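Local coordinates for protein CDA peptide synthetase I (Streptomyces coelicolor, PDB 5DU9) that is a condensation domain of a peptide synthetase, with a pocket that holds (2S)-2-amino-N-butyl-propanamide in this model, at residues M382-S387 / N394-G399; R269-G274 / V364-Y369; G219-R224 / E348-E353. The protein carries 1 engineered substitution. One frame throughout, in Å; residues are numbered along the deposited sequence. Where two conformers were deposited one is given.

Contact 1 (M382-S387 / N394-G399); sequences MRSISS and NIVLTG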
ATOM      1  N   MET A 382      10.879   5.127   5.252  1.00 22.81           N
ATOM      2  CA  MET A 382       9.634   4.382   5.402  1.00 23.18           C
ATOM      3  C   MET A 382       9.814   2.918   5.019  1.00 22.12           C
ATOM      4  O   MET A 382      10.519   2.600   4.062  1.00 29.78           O
ATOM      5  CB  MET A 382       8.534   5.015   4.546  1.00 23.94           C
ATOM      6  CG  MET A 382       7.169   4.346   4.683  1.00 28.10           C
ATOM      7  SD  MET A 382       5.869   5.308   3.879  1.00 40.60           S
ATOM      8  CE  MET A 382       4.556   4.091   3.793  1.00 33.90           C
ATOM      9  N   ARG A 383       9.185   2.028   5.778  1.00 21.36           N
ATOM     10  CA  ARG A 383       9.060   0.644   5.348  1.00 23.31           C
ATOM     11  C   ARG A 383       7.676   0.116   5.691  1.00 23.92           C
ATOM     12  O   ARG A 383       7.052   0.517   6.679  1.00 23.50           O
ATOM     13  CB  ARG A 383      10.157  -0.242   5.954  1.00 35.18           C
ATOM     14  CG  ARG A 383       9.979  -0.685   7.398  1.00 41.58           C
ATOM     15  CD  ARG A 383      10.954  -1.820   7.702  1.00 40.74           C
ATOM     16  NE  ARG A 383      11.087  -2.104   9.132  1.00 41.60           N
ATOM     17  CZ  ARG A 383      10.508  -3.121   9.770  1.00 32.38           C
ATOM     18  NH1 ARG A 383       9.735  -3.988   9.123  1.00 53.57           N
ATOM     19  NH2 ARG A 383      10.707  -3.274  11.072  1.00 39.18           N
ATOM     20  N   SER A 384       7.202  -0.778   4.839  1.00 20.86           N
ATOM     21  CA  SER A 384       5.868  -1.339   4.967  1.00 20.41           C
ATOM     22  C   SER A 384       5.834  -2.385   6.075  1.00 20.84           C
ATOM     23  O   SER A 384       6.803  -3.119   6.274  1.00 21.72           O
ATOM     24  CB  SER A 384       5.434  -1.947   3.630  1.00 20.25           C
ATOM     25  OG  SER A 384       4.121  -2.467   3.702  1.00 19.00           O
ATOM     26  N   ILE A 385       4.727  -2.436   6.810  1.00 18.80           N
ATOM     27  CA  ILE A 385       4.524  -3.469   7.825  1.00 17.22           C
ATOM     28  C   ILE A 385       3.468  -4.448   7.333  1.00 19.98           C
ATOM     29  O   ILE A 385       3.659  -5.662   7.394  1.00 25.18           O
ATOM     30  CB  ILE A 385       4.103  -2.866   9.188  1.00 21.70           C
ATOM     31  CG1 ILE A 385       5.239  -2.021   9.776  1.00 23.72           C
ATOM     32  CG2 ILE A 385       3.698  -3.959  10.173  1.00 25.23           C
ATOM     33  CD1 ILE A 385       6.519  -2.792  10.087  1.00 24.65           C
ATOM     34  N   SER A 386       2.355  -3.909   6.850  1.00 20.34           N
ATOM     35  CA  SER A 386       1.311  -4.711   6.228  1.00 17.38           C
ATOM     36  C   SER A 386       0.461  -3.812   5.343  1.00 18.41           C
ATOM     37  O   SER A 386      -0.120  -2.845   5.821  1.00 19.06           O
ATOM     38  CB  SER A 386       0.449  -5.401   7.281  1.00 26.04           C
ATOM     39  OG  SER A 386      -0.548  -6.197   6.668  1.00 29.11           O
ATOM     40  N   SER A 387       0.399  -4.123   4.051  1.00 13.84           N
ATOM     41  CA  SER A 387      -0.270  -3.247   3.092  1.00 14.93           C
ATOM     42  C   SER A 387      -1.767  -3.524   2.967  1.00 13.35           C
ATOM     43  O   SER A 387      -2.508  -2.691   2.453  1.00 15.67           O
ATOM     44  CB  SER A 387       0.387  -3.363   1.709  1.00 15.59           C
ATOM     45  OG  SER A 387      -0.011  -4.543   1.026  1.00 14.71           O
ATOM     46  N   ASN A 394       0.552 -10.558  -1.812  1.00 14.61           N
ATOM     47  CA  ASN A 394       0.960  -9.212  -2.204  1.00 14.94           C
ATOM     48  C   ASN A 394       2.468  -9.176  -2.283  1.00 14.72           C
ATOM     49  O   ASN A 394       3.149  -9.723  -1.414  1.00 17.97           O
ATOM     50  CB  ASN A 394       0.508  -8.128  -1.214  1.00 17.75           C
ATOM     51  CG  ASN A 394      -0.955  -8.206  -0.865  1.00 19.24           C
ATOM     52  OD1 ASN A 394      -1.806  -8.438  -1.726  1.00 20.45           O
ATOM     53  ND2 ASN A 394      -1.265  -7.983   0.412  1.00 19.32           N
ATOM     54  N   ILE A 395       2.979  -8.518  -3.316  1.00 12.23           N
ATOM     55  CA  ILE A 395       4.403  -8.252  -3.444  1.00 12.00           C
ATOM     56  C   ILE A 395       4.593  -6.747  -3.345  1.00 13.88           C
ATOM     57  O   ILE A 395       4.158  -6.008  -4.217  1.00 14.80           O
ATOM     58  CB  ILE A 395       4.969  -8.780  -4.772  1.00 12.49           C
ATOM     59  CG1 ILE A 395       4.788 -10.298  -4.836  1.00 14.67           C
ATOM     60  CG2 ILE A 395       6.440  -8.406  -4.906  1.00 15.72           C
ATOM     61  CD1 ILE A 395       5.149 -10.914  -6.166  1.00 14.25           C
ATOM     62  N   VAL A 396       5.234  -6.306  -2.270  1.00 11.52           N
ATOM     63  CA  VAL A 396       5.364  -4.888  -1.974  1.00 11.37           C
ATOM     64  C   VAL A 396       6.831  -4.490  -2.030  1.00 13.18           C
ATOM     65  O   VAL A 396       7.677  -5.124  -1.398  1.00 15.22           O
ATOM     66  CB  VAL A 396       4.783  -4.555  -0.585  1.00 13.24           C
ATOM     67  CG1 VAL A 396       4.804  -3.052  -0.336  1.00 14.92           C
ATOM     68  CG2 VAL A 396       3.365  -5.103  -0.455  1.00 14.04           C
ATOM     69  N   LEU A 397       7.129  -3.454  -2.806  1.00 12.39           N
ATOM     70  CA  LEU A 397       8.481  -2.914  -2.882  1.00 12.29           C
ATOM     71  C   LEU A 397       8.503  -1.489  -2.373  1.00 16.73           C
ATOM     72  O   LEU A 397       7.630  -0.692  -2.709  1.00 17.10           O
ATOM     73  CB  LEU A 397       9.015  -2.939  -4.310  1.00 12.85           C
ATOM     74  CG  LEU A 397       9.595  -4.257  -4.809  1.00 17.11           C
ATOM     75  CD1 LEU A 397       8.514  -5.295  -4.990  1.00 20.52           C
ATOM     76  CD2 LEU A 397      10.335  -4.025  -6.108  1.00 18.10           C
ATOM     77  N   THR A 398       9.504  -1.186  -1.554  1.00 13.15           N
ATOM     78  CA  THR A 398       9.787   0.180  -1.147  1.00 11.30           C
ATOM     79  C   THR A 398      11.250   0.463  -1.435  1.00 15.32           C
ATOM     80  O   THR A 398      12.097  -0.408  -1.272  1.00 16.61           O
ATOM     81  CB  THR A 398       9.494   0.415   0.346  1.00 19.99           C
ATOM     82  OG1 THR A 398      10.365  -0.392   1.143  1.00 26.61           O
ATOM     83  CG2 THR A 398       8.060   0.064   0.661  1.00 14.81           C
ATOM     84  N   GLY A 399      11.534   1.680  -1.882  1.00 14.12           N
ATOM     85  CA  GLY A 399      12.881   2.069  -2.245  1.00 15.52           C
ATOM     86  C   GLY A 399      12.984   2.325  -3.735  1.00 14.18           C
ATOM     87  O   GLY A 399      11.972   2.459  -4.421  1.00 15.31           O
TER
HETATM   88  O   HOH W   1       9.191  -1.802   3.073  1.00 23.81           O
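S387, S384 and V396 meet where strands of two sheets come side by side, between the two lobes, each resembling a CoA-dependent acyltransferase, that are usual in condensation domains. Strand 379-384 belongs to the mixed sheet that also contains strand 33-40, whereas strand 393-398 belongs to the one containing 363-366 and 404-411. The strand segments run antiparallel, at 174°, and their axes come within 7.4 Å. Side chains and a water, not direct backbone bonds, span the gap.

Van der Waals packing centres on V396, whose two methyls rest against CB and OG of different serines. With CG1 anti to the backbone N (chi1 -175°), that methyl is turned to S384, 4.1 Å from OG, while V396 CG2 lies 3.7 Å from OG of S387.

The polar part gathers at S387 and N394. N394 ND2 approaches S387 OG to 3.7 Å, too far for a bond, yet each atom is hydrogen-bonded to OE1 of E410 on strand 404-411. This one carboxylate oxygen therefore links N394 of strand 393-398 to S387. S387 is also one of the residues lining the pocket of (2S)-2-amino-N-butyl-propanamide, which it touches. Just before it, I385 and S386 both face G35 in a classic beta bulge.

Farther along, a bridging water accepts from S384 N at 2.9 Å and pairs with T398 OG1 at 2.7 Å.

Contact 2 (R269-G274 / V364-Y369); sequences RVVIAG and VNVMPY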
ATOM      1  N   ARG A 269       7.685  -0.831 -14.109  1.00 12.19           N
ATOM      2  CA  ARG A 269       7.205  -1.660 -15.216  1.00 12.38           C
ATOM      3  C   ARG A 269       8.117  -2.869 -15.408  1.00 11.49           C
ATOM      4  O   ARG A 269       7.658  -3.962 -15.749  1.00 14.36           O
ATOM      5  CB  ARG A 269       7.127  -0.855 -16.518  1.00 13.16           C
ATOM      6  CG  ARG A 269       6.187   0.347 -16.460  1.00 16.13           C
ATOM      7  CD  ARG A 269       4.740  -0.095 -16.337  1.00 17.30           C
ATOM      8  NE  ARG A 269       3.817   1.037 -16.250  1.00 14.51           N
ATOM      9  CZ  ARG A 269       3.291   1.670 -17.294  1.00 14.53           C
ATOM     10  NH1 ARG A 269       3.607   1.316 -18.533  1.00 18.02           N
ATOM     11  NH2 ARG A 269       2.460   2.685 -17.095  1.00 13.92           N
ATOM     12  N   VAL A 270       9.414  -2.666 -15.202  1.00 12.47           N
ATOM     13  CA  VAL A 270      10.378  -3.758 -15.286  1.00 11.27           C
ATOM     14  C   VAL A 270      10.069  -4.794 -14.206  1.00 11.49           C
ATOM     15  O   VAL A 270      10.121  -5.998 -14.447  1.00 13.70           O
ATOM     16  CB  VAL A 270      11.829  -3.247 -15.138  1.00 12.59           C
ATOM     17  CG1 VAL A 270      12.826  -4.408 -15.091  1.00 13.56           C
ATOM     18  CG2 VAL A 270      12.173  -2.300 -16.282  1.00 14.31           C
ATOM     19  N   VAL A 271       9.738  -4.326 -13.009  1.00 11.76           N
ATOM     20  CA  VAL A 271       9.397  -5.239 -11.922  1.00 11.01           C
ATOM     21  C   VAL A 271       8.119  -6.017 -12.235  1.00 12.27           C
ATOM     22  O   VAL A 271       8.061  -7.229 -12.037  1.00 13.23           O
ATOM     23  CB  VAL A 271       9.244  -4.474 -10.592  1.00 12.07           C
ATOM     24  CG1 VAL A 271       8.720  -5.378  -9.484  1.00 11.89           C
ATOM     25  CG2 VAL A 271      10.578  -3.877 -10.186  1.00 13.80           C
ATOM     26  N   ILE A 272       7.093  -5.323 -12.716  1.00 13.13           N
ATOM     27  CA  ILE A 272       5.847  -5.988 -13.076  1.00 12.65           C
ATOM     28  C   ILE A 272       6.111  -7.047 -14.148  1.00 10.75           C
ATOM     29  O   ILE A 272       5.620  -8.173 -14.052  1.00 12.01           O
ATOM     30  CB  ILE A 272       4.793  -4.968 -13.564  1.00 11.21           C
ATOM     31  CG1 ILE A 272       4.337  -4.101 -12.394  1.00 11.92           C
ATOM     32  CG2 ILE A 272       3.585  -5.672 -14.161  1.00 13.24           C
ATOM     33  CD1 ILE A 272       3.578  -2.846 -12.805  1.00 15.94           C
ATOM     34  N   ALA A 273       6.894  -6.693 -15.162  1.00 12.54           N
ATOM     35  CA  ALA A 273       7.265  -7.656 -16.197  1.00 11.67           C
ATOM     36  C   ALA A 273       8.008  -8.847 -15.593  1.00 11.90           C
ATOM     37  O   ALA A 273       7.816  -9.990 -16.012  1.00 12.57           O
ATOM     38  CB  ALA A 273       8.117  -6.985 -17.266  1.00 12.22           C
ATOM     39  N   GLY A 274       8.850  -8.578 -14.599  1.00 12.74           N
ATOM     40  CA  GLY A 274       9.574  -9.628 -13.907  1.00 13.66           C
ATOM     41  C   GLY A 274       8.653 -10.597 -13.190  1.00 13.44           C
ATOM     42  O   GLY A 274       8.863 -11.805 -13.236  1.00 14.59           O
ATOM     43  N   VAL A 364       1.048  -6.583  -7.241  1.00 10.80           N
ATOM     44  CA  VAL A 364       2.399  -6.055  -7.391  1.00 10.67           C
ATOM     45  C   VAL A 364       2.363  -4.561  -7.108  1.00 12.23           C
ATOM     46  O   VAL A 364       1.901  -3.770  -7.929  1.00 12.64           O
ATOM     47  CB  VAL A 364       2.966  -6.319  -8.794  1.00 12.96           C
ATOM     48  CG1 VAL A 364       4.403  -5.800  -8.897  1.00 14.38           C
ATOM     49  CG2 VAL A 364       2.911  -7.804  -9.104  1.00 15.48           C
ATOM     50  N   ASN A 365       2.861  -4.201  -5.929  1.00 10.79           N
ATOM     51  CA  ASN A 365       2.793  -2.845  -5.413  1.00 10.99           C
ATOM     52  C   ASN A 365       4.187  -2.248  -5.302  1.00 10.80           C
ATOM     53  O   ASN A 365       4.859  -2.408  -4.281  1.00 13.26           O
ATOM     54  CB  ASN A 365       2.095  -2.853  -4.048  1.00 11.63           C
ATOM     55  CG  ASN A 365       1.939  -1.471  -3.452  1.00 15.26           C
ATOM     56  OD1 ASN A 365       2.208  -0.463  -4.100  1.00 16.81           O
ATOM     57  ND2 ASN A 365       1.487  -1.422  -2.203  1.00 22.20           N
ATOM     58  N   VAL A 366       4.624  -1.585  -6.369  1.00 11.08           N
ATOM     59  CA  VAL A 366       5.888  -0.870  -6.369  1.00 10.10           C
ATOM     60  C   VAL A 366       5.572   0.521  -5.855  1.00 12.24           C
ATOM     61  O   VAL A 366       5.027   1.351  -6.582  1.00 15.55           O
ATOM     62  CB  VAL A 366       6.527  -0.814  -7.764  1.00 11.28           C
ATOM     63  CG1 VAL A 366       7.895  -0.135  -7.694  1.00 14.22           C
ATOM     64  CG2 VAL A 366       6.659  -2.211  -8.348  1.00 12.43           C
ATOM     65  N   MET A 367       5.887   0.771  -4.590  0.78 13.78           N
ATOM     66  CA  MET A 367       5.488   2.027  -3.974  0.78 10.92           C
ATOM     67  C   MET A 367       6.237   3.188  -4.608  0.78 17.52           C
ATOM     68  O   MET A 367       7.416   3.066  -4.958  0.78 17.93           O
ATOM     69  CB  MET A 367       5.721   1.997  -2.464  0.78 16.19           C
ATOM     70  CG  MET A 367       4.750   1.085  -1.733  0.78 16.79           C
ATOM     71  SD  MET A 367       4.716   1.349   0.050  0.78 32.23           S
ATOM     72  CE  MET A 367       3.823   2.899   0.152  0.78 37.48           C
ATOM     73  N   PRO A 368       5.545   4.321  -4.776  1.00 15.20           N
ATOM     74  CA  PRO A 368       6.161   5.493  -5.391  1.00 17.29           C
ATOM     75  C   PRO A 368       7.259   6.035  -4.500  1.00 15.59           C
ATOM     76  O   PRO A 368       7.307   5.728  -3.305  1.00 20.21           O
ATOM     77  CB  PRO A 368       4.996   6.477  -5.522  1.00 19.10           C
ATOM     78  CG  PRO A 368       4.058   6.094  -4.441  1.00 24.15           C
ATOM     79  CD  PRO A 368       4.175   4.603  -4.307  1.00 18.42           C
ATOM     80  N   TYR A 369       8.145   6.829  -5.080  1.00 14.84           N
ATOM     81  CA  TYR A 369       9.249   7.373  -4.324  1.00 17.03           C
ATOM     82  C   TYR A 369       8.740   8.248  -3.192  1.00 19.62           C
ATOM     83  O   TYR A 369       7.805   9.032  -3.366  1.00 20.63           O
ATOM     84  CB  TYR A 369      10.174   8.177  -5.227  1.00 19.11           C
ATOM     85  CG  TYR A 369      11.288   8.839  -4.465  1.00 15.05           C
ATOM     86  CD1 TYR A 369      12.337   8.092  -3.942  1.00 18.87           C
ATOM     87  CD2 TYR A 369      11.293  10.216  -4.255  1.00 16.57           C
ATOM     88  CE1 TYR A 369      13.359   8.695  -3.244  1.00 16.57           C
ATOM     89  CE2 TYR A 369      12.311  10.824  -3.559  1.00 15.70           C
ATOM     90  CZ  TYR A 369      13.343  10.059  -3.049  1.00 14.84           C
ATOM     91  OH  TYR A 369      14.366  10.659  -2.356  1.00 20.36           O
TER
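V271 faces strand 363-366 from helix 267-283 and brings its CG1 methyl to V366 CG2, 3.9 Å away. The two side chains cross obliquely, and V366 CG2 lies against both CG1 and CB of V271, the latter at 4.1 Å. The torsions explain which branches are used. V271 has CG1 anti to the backbone N (chi1 173°), which carries that methyl out from the helix toward the strand. In V366 it is the other branch, CG2, that lies beside the backbone N and turns to the helix.

V271 CG1 also reaches V364 CG1, more loosely, at 4.4 Å. Since V364 CG1 and V366 CG2 are themselves 4.3 Å apart, the three methyls form a nearly equilateral triangle, with V271 set against two strand residues whose side chains point to the same side.

This is helix-on-sheet packing inside the condensation domain: the helix and strand segments run nearly antiparallel, at 158°, with axes 9.2 Å apart. N365, between the two valines, points away from the helix, and its backbone bonds to I395 and L397 join the strand to 393-398.

I272 meets V364 in a second oblique crossing. Here I272 CG1 sits 3.9 Å from V364 CG1, and its CD1 methyl turns away from V364, leaving the methylene as the touching atom. V364 also touches V275 one helical turn further on and V290 of strand 287-294, while V366 packs against W267 and A268 at the start of the helix.

Contact 3 (G219-R224 / E348-E353); sequences GLFTDR and EDLDRE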
ATOM      1  N   GLY A 219     -15.142  -6.638 -21.164  1.00 25.91           N
ATOM      2  CA  GLY A 219     -14.720  -7.194 -22.441  1.00 23.73           C
ATOM      3  C   GLY A 219     -13.420  -7.969 -22.349  1.00 25.42           C
ATOM      4  O   GLY A 219     -13.255  -8.994 -23.014  1.00 25.40           O
ATOM      5  N   LEU A 220     -12.499  -7.483 -21.520  1.00 22.21           N
ATOM      6  CA  LEU A 220     -11.189  -8.111 -21.350  1.00 21.12           C
ATOM      7  C   LEU A 220     -11.249  -9.464 -20.648  1.00 24.72           C
ATOM      8  O   LEU A 220     -10.331 -10.275 -20.783  1.00 23.09           O
ATOM      9  CB  LEU A 220     -10.254  -7.198 -20.546  1.00 22.11           C
ATOM     10  CG  LEU A 220      -9.584  -5.994 -21.216  1.00 27.71           C
ATOM     11  CD1 LEU A 220      -8.572  -5.389 -20.247  1.00 21.18           C
ATOM     12  CD2 LEU A 220      -8.910  -6.367 -22.527  1.00 28.98           C
ATOM     13  N   PHE A 221     -12.314  -9.700 -19.887  1.00 22.10           N
ATOM     14  CA  PHE A 221     -12.393 -10.885 -19.031  1.00 22.42           C
ATOM     15  C   PHE A 221     -13.661 -11.705 -19.253  1.00 25.47           C
ATOM     16  O   PHE A 221     -14.210 -12.275 -18.310  1.00 30.21           O
ATOM     17  CB  PHE A 221     -12.294 -10.460 -17.564  1.00 24.95           C
ATOM     18  CG  PHE A 221     -10.966  -9.868 -17.204  1.00 22.06           C
ATOM     19  CD1 PHE A 221      -9.926 -10.679 -16.789  1.00 24.80           C
ATOM     20  CD2 PHE A 221     -10.748  -8.501 -17.289  1.00 19.83           C
ATOM     21  CE1 PHE A 221      -8.695 -10.142 -16.462  1.00 22.97           C
ATOM     22  CE2 PHE A 221      -9.522  -7.959 -16.969  1.00 22.06           C
ATOM     23  CZ  PHE A 221      -8.492  -8.781 -16.552  1.00 23.22           C
ATOM     24  N   THR A 222     -14.116 -11.775 -20.501  1.00 27.81           N
ATOM     25  CA  THR A 222     -15.292 -12.564 -20.833  1.00 30.21           C
ATOM     26  C   THR A 222     -15.074 -14.041 -20.516  1.00 30.66           C
ATOM     27  O   THR A 222     -16.027 -14.760 -20.220  1.00 33.61           O
ATOM     28  CB  THR A 222     -15.676 -12.418 -22.321  1.00 28.04           C
ATOM     29  OG1 THR A 222     -14.526 -12.643 -23.148  1.00 27.65           O
ATOM     30  CG2 THR A 222     -16.228 -11.027 -22.597  1.00 34.18           C
ATOM     31  N   ASP A 223     -13.821 -14.491 -20.571  1.00 29.00           N
ATOM     32  CA  ASP A 223     -13.506 -15.887 -20.271  1.00 27.87           C
ATOM     33  C   ASP A 223     -13.391 -16.126 -18.765  1.00 32.56           C
ATOM     34  O   ASP A 223     -13.303 -17.272 -18.319  1.00 33.50           O
ATOM     35  CB  ASP A 223     -12.217 -16.318 -20.977  1.00 30.34           C
ATOM     36  CG  ASP A 223     -11.038 -15.437 -20.633  1.00 34.65           C
ATOM     37  OD1 ASP A 223     -11.245 -14.230 -20.401  1.00 27.57           O
ATOM     38  OD2 ASP A 223      -9.901 -15.953 -20.604  1.00 33.19           O
ATOM     39  N   ARG A 224     -13.400 -15.043 -17.992  1.00 35.68           N
ATOM     40  CA  ARG A 224     -13.456 -15.122 -16.533  1.00 29.73           C
ATOM     41  C   ARG A 224     -12.418 -16.087 -15.954  1.00 33.46           C
ATOM     42  O   ARG A 224     -12.767 -17.064 -15.292  1.00 34.99           O
ATOM     43  CB  ARG A 224     -14.864 -15.531 -16.092  1.00 33.44           C
ATOM     44  CG  ARG A 224     -15.905 -14.452 -16.338  1.00 33.22           C
ATOM     45  CD  ARG A 224     -17.324 -14.946 -16.101  1.00 42.19           C
ATOM     46  NE  ARG A 224     -18.291 -13.859 -16.234  1.00 49.88           N
ATOM     47  CZ  ARG A 224     -19.605 -14.024 -16.358  1.00 59.75           C
ATOM     48  NH1 ARG A 224     -20.133 -15.242 -16.379  1.00 47.10           N
ATOM     49  NH2 ARG A 224     -20.393 -12.963 -16.471  1.00 64.32           N
ATOM     50  N   GLU A 348     -13.416  -3.770  -7.419  1.00 16.17           N
ATOM     51  CA  GLU A 348     -14.422  -4.557  -6.719  1.00 17.99           C
ATOM     52  C   GLU A 348     -15.740  -4.565  -7.493  1.00 20.49           C
ATOM     53  O   GLU A 348     -16.535  -5.496  -7.367  1.00 23.57           O
ATOM     54  CB  GLU A 348     -14.627  -4.036  -5.290  1.00 22.62           C
ATOM     55  CG  GLU A 348     -15.188  -2.620  -5.173  1.00 20.61           C
ATOM     56  CD  GLU A 348     -14.131  -1.531  -5.210  1.00 20.42           C
ATOM     57  OE1 GLU A 348     -12.956  -1.816  -5.526  1.00 19.15           O
ATOM     58  OE2 GLU A 348     -14.491  -0.371  -4.914  1.00 21.65           O
ATOM     59  N   ASP A 349     -15.972  -3.539  -8.303  1.00 19.39           N
ATOM     60  CA  ASP A 349     -17.149  -3.525  -9.167  1.00 21.58           C
ATOM     61  C   ASP A 349     -16.994  -4.527 -10.308  1.00 23.11           C
ATOM     62  O   ASP A 349     -17.943  -5.235 -10.657  1.00 23.56           O
ATOM     63  CB  ASP A 349     -17.402  -2.125  -9.729  1.00 23.05           C
ATOM     64  CG  ASP A 349     -17.943  -1.164  -8.688  1.00 28.20           C
ATOM     65  OD1 ASP A 349     -18.278  -1.611  -7.571  1.00 30.65           O
ATOM     66  OD2 ASP A 349     -18.044   0.041  -8.994  1.00 28.33           O
ATOM     67  N   LEU A 350     -15.800  -4.589 -10.890  1.00 21.64           N
ATOM     68  CA  LEU A 350     -15.534  -5.546 -11.959  1.00 22.74           C
ATOM     69  C   LEU A 350     -15.757  -6.965 -11.450  1.00 21.00           C
ATOM     70  O   LEU A 350     -16.404  -7.775 -12.112  1.00 24.94           O
ATOM     71  CB  LEU A 350     -14.110  -5.388 -12.496  1.00 17.94           C
ATOM     72  CG  LEU A 350     -13.649  -6.405 -13.544  1.00 18.29           C
ATOM     73  CD1 LEU A 350     -14.568  -6.396 -14.760  1.00 22.76           C
ATOM     74  CD2 LEU A 350     -12.210  -6.130 -13.956  1.00 20.55           C
ATOM     75  N   ASP A 351     -15.234  -7.253 -10.263  1.00 21.45           N
ATOM     76  CA  ASP A 351     -15.395  -8.574  -9.661  1.00 27.47           C
ATOM     77  C   ASP A 351     -16.860  -8.919  -9.437  1.00 31.42           C
ATOM     78  O   ASP A 351     -17.274 -10.055  -9.665  1.00 27.49           O
ATOM     79  CB  ASP A 351     -14.642  -8.654  -8.333  1.00 20.68           C
ATOM     80  CG  ASP A 351     -13.142  -8.720  -8.514  1.00 23.83           C
ATOM     81  OD1 ASP A 351     -12.677  -8.958  -9.651  1.00 26.54           O
ATOM     82  OD2 ASP A 351     -12.426  -8.542  -7.509  1.00 28.90           O
ATOM     83  N   ARG A 352     -17.644  -7.943  -8.993  1.00 26.39           N
ATOM     84  CA  ARG A 352     -19.059  -8.179  -8.720  1.00 29.04           C
ATOM     85  C   ARG A 352     -19.825  -8.520  -9.997  1.00 44.64           C
ATOM     86  O   ARG A 352     -20.764  -9.314  -9.972  1.00 38.41           O
ATOM     87  CB  ARG A 352     -19.686  -6.956  -8.046  1.00 28.87           C
ATOM     88  N   GLU A 353     -19.416  -7.925 -11.114  1.00 24.72           N
ATOM     89  CA  GLU A 353     -20.094  -8.153 -12.385  1.00 32.02           C
ATOM     90  C   GLU A 353     -19.706  -9.494 -13.000  1.00 41.98           C
ATOM     91  O   GLU A 353     -20.554 -10.198 -13.543  1.00 39.99           O
ATOM     92  CB  GLU A 353     -19.788  -7.031 -13.375  1.00 32.26           C
ATOM     93  CG  GLU A 353     -20.492  -7.223 -14.722  1.00 48.36           C
ATOM     94  CD  GLU A 353     -21.024  -5.937 -15.336  1.00 44.66           C
ATOM     95  OE1 GLU A 353     -21.162  -4.922 -14.620  1.00 46.03           O
ATOM     96  OE2 GLU A 353     -21.316  -5.947 -16.549  1.00 45.47           O
TER
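F221 lays its ring beside the end of L350, the closest pair being F221 CD2 and L350 CD2 at 4.3 Å. The methyl approaches the ring obliquely. L350 has its CG anti to the backbone N (chi1 175°), which extends the side chain from helix 347-354 toward the phenylalanine. This pair is apolar; the whole contact, R224 and E353 included, buries 98 Å².

F221 opens a type I beta turn that ends at R224, closed by a bond of 2.9 Å from R224 N to F221 O. The turn follows the end of helix 208-220. Extended from CG to NE, R224 brings NH2 to 4.0 Å from the carbonyl O of E353, too long for a hydrogen bond. The E353 carboxylate is engaged elsewhere, in a salt bridge to R214.

E348, on the same helix 347-354, lines the ligand pocket, but the L350 side chain lies about 11 Å from the ligand.

Strand 311-318 contributes P314, touched by both F221 and L350, and R316, which forms a salt bridge with D223. V359 adds a loop contact to both apolar residues, and W217 places helix 208-220 against L350; the site thus joins helices 208-220 and 347-354 beside strand 311-318.

How the contacts relate
Contacts 1 and 2 are neighbours, with centres 11 Å apart. They share the four-stranded sheet, in which strands 363-366 and 393-398 lie next to each other. One face of that sheet receives helix 267-283, met by V364, V366 and L397, while V396 and T398 are turned to strand 379-384 of the other sheet. Contact 3 stands apart, its centre 28 Å from contact 1 and 24 Å from contact 2. Along the chain, contacts 2 and 3 interleave (219-224, 269-274, 348-353, 364-369), and contact 1 follows both. S387 of contact 1 and E348 of contact 3 both belong to the ligand pocket, so residues from distant regions of one domain line it.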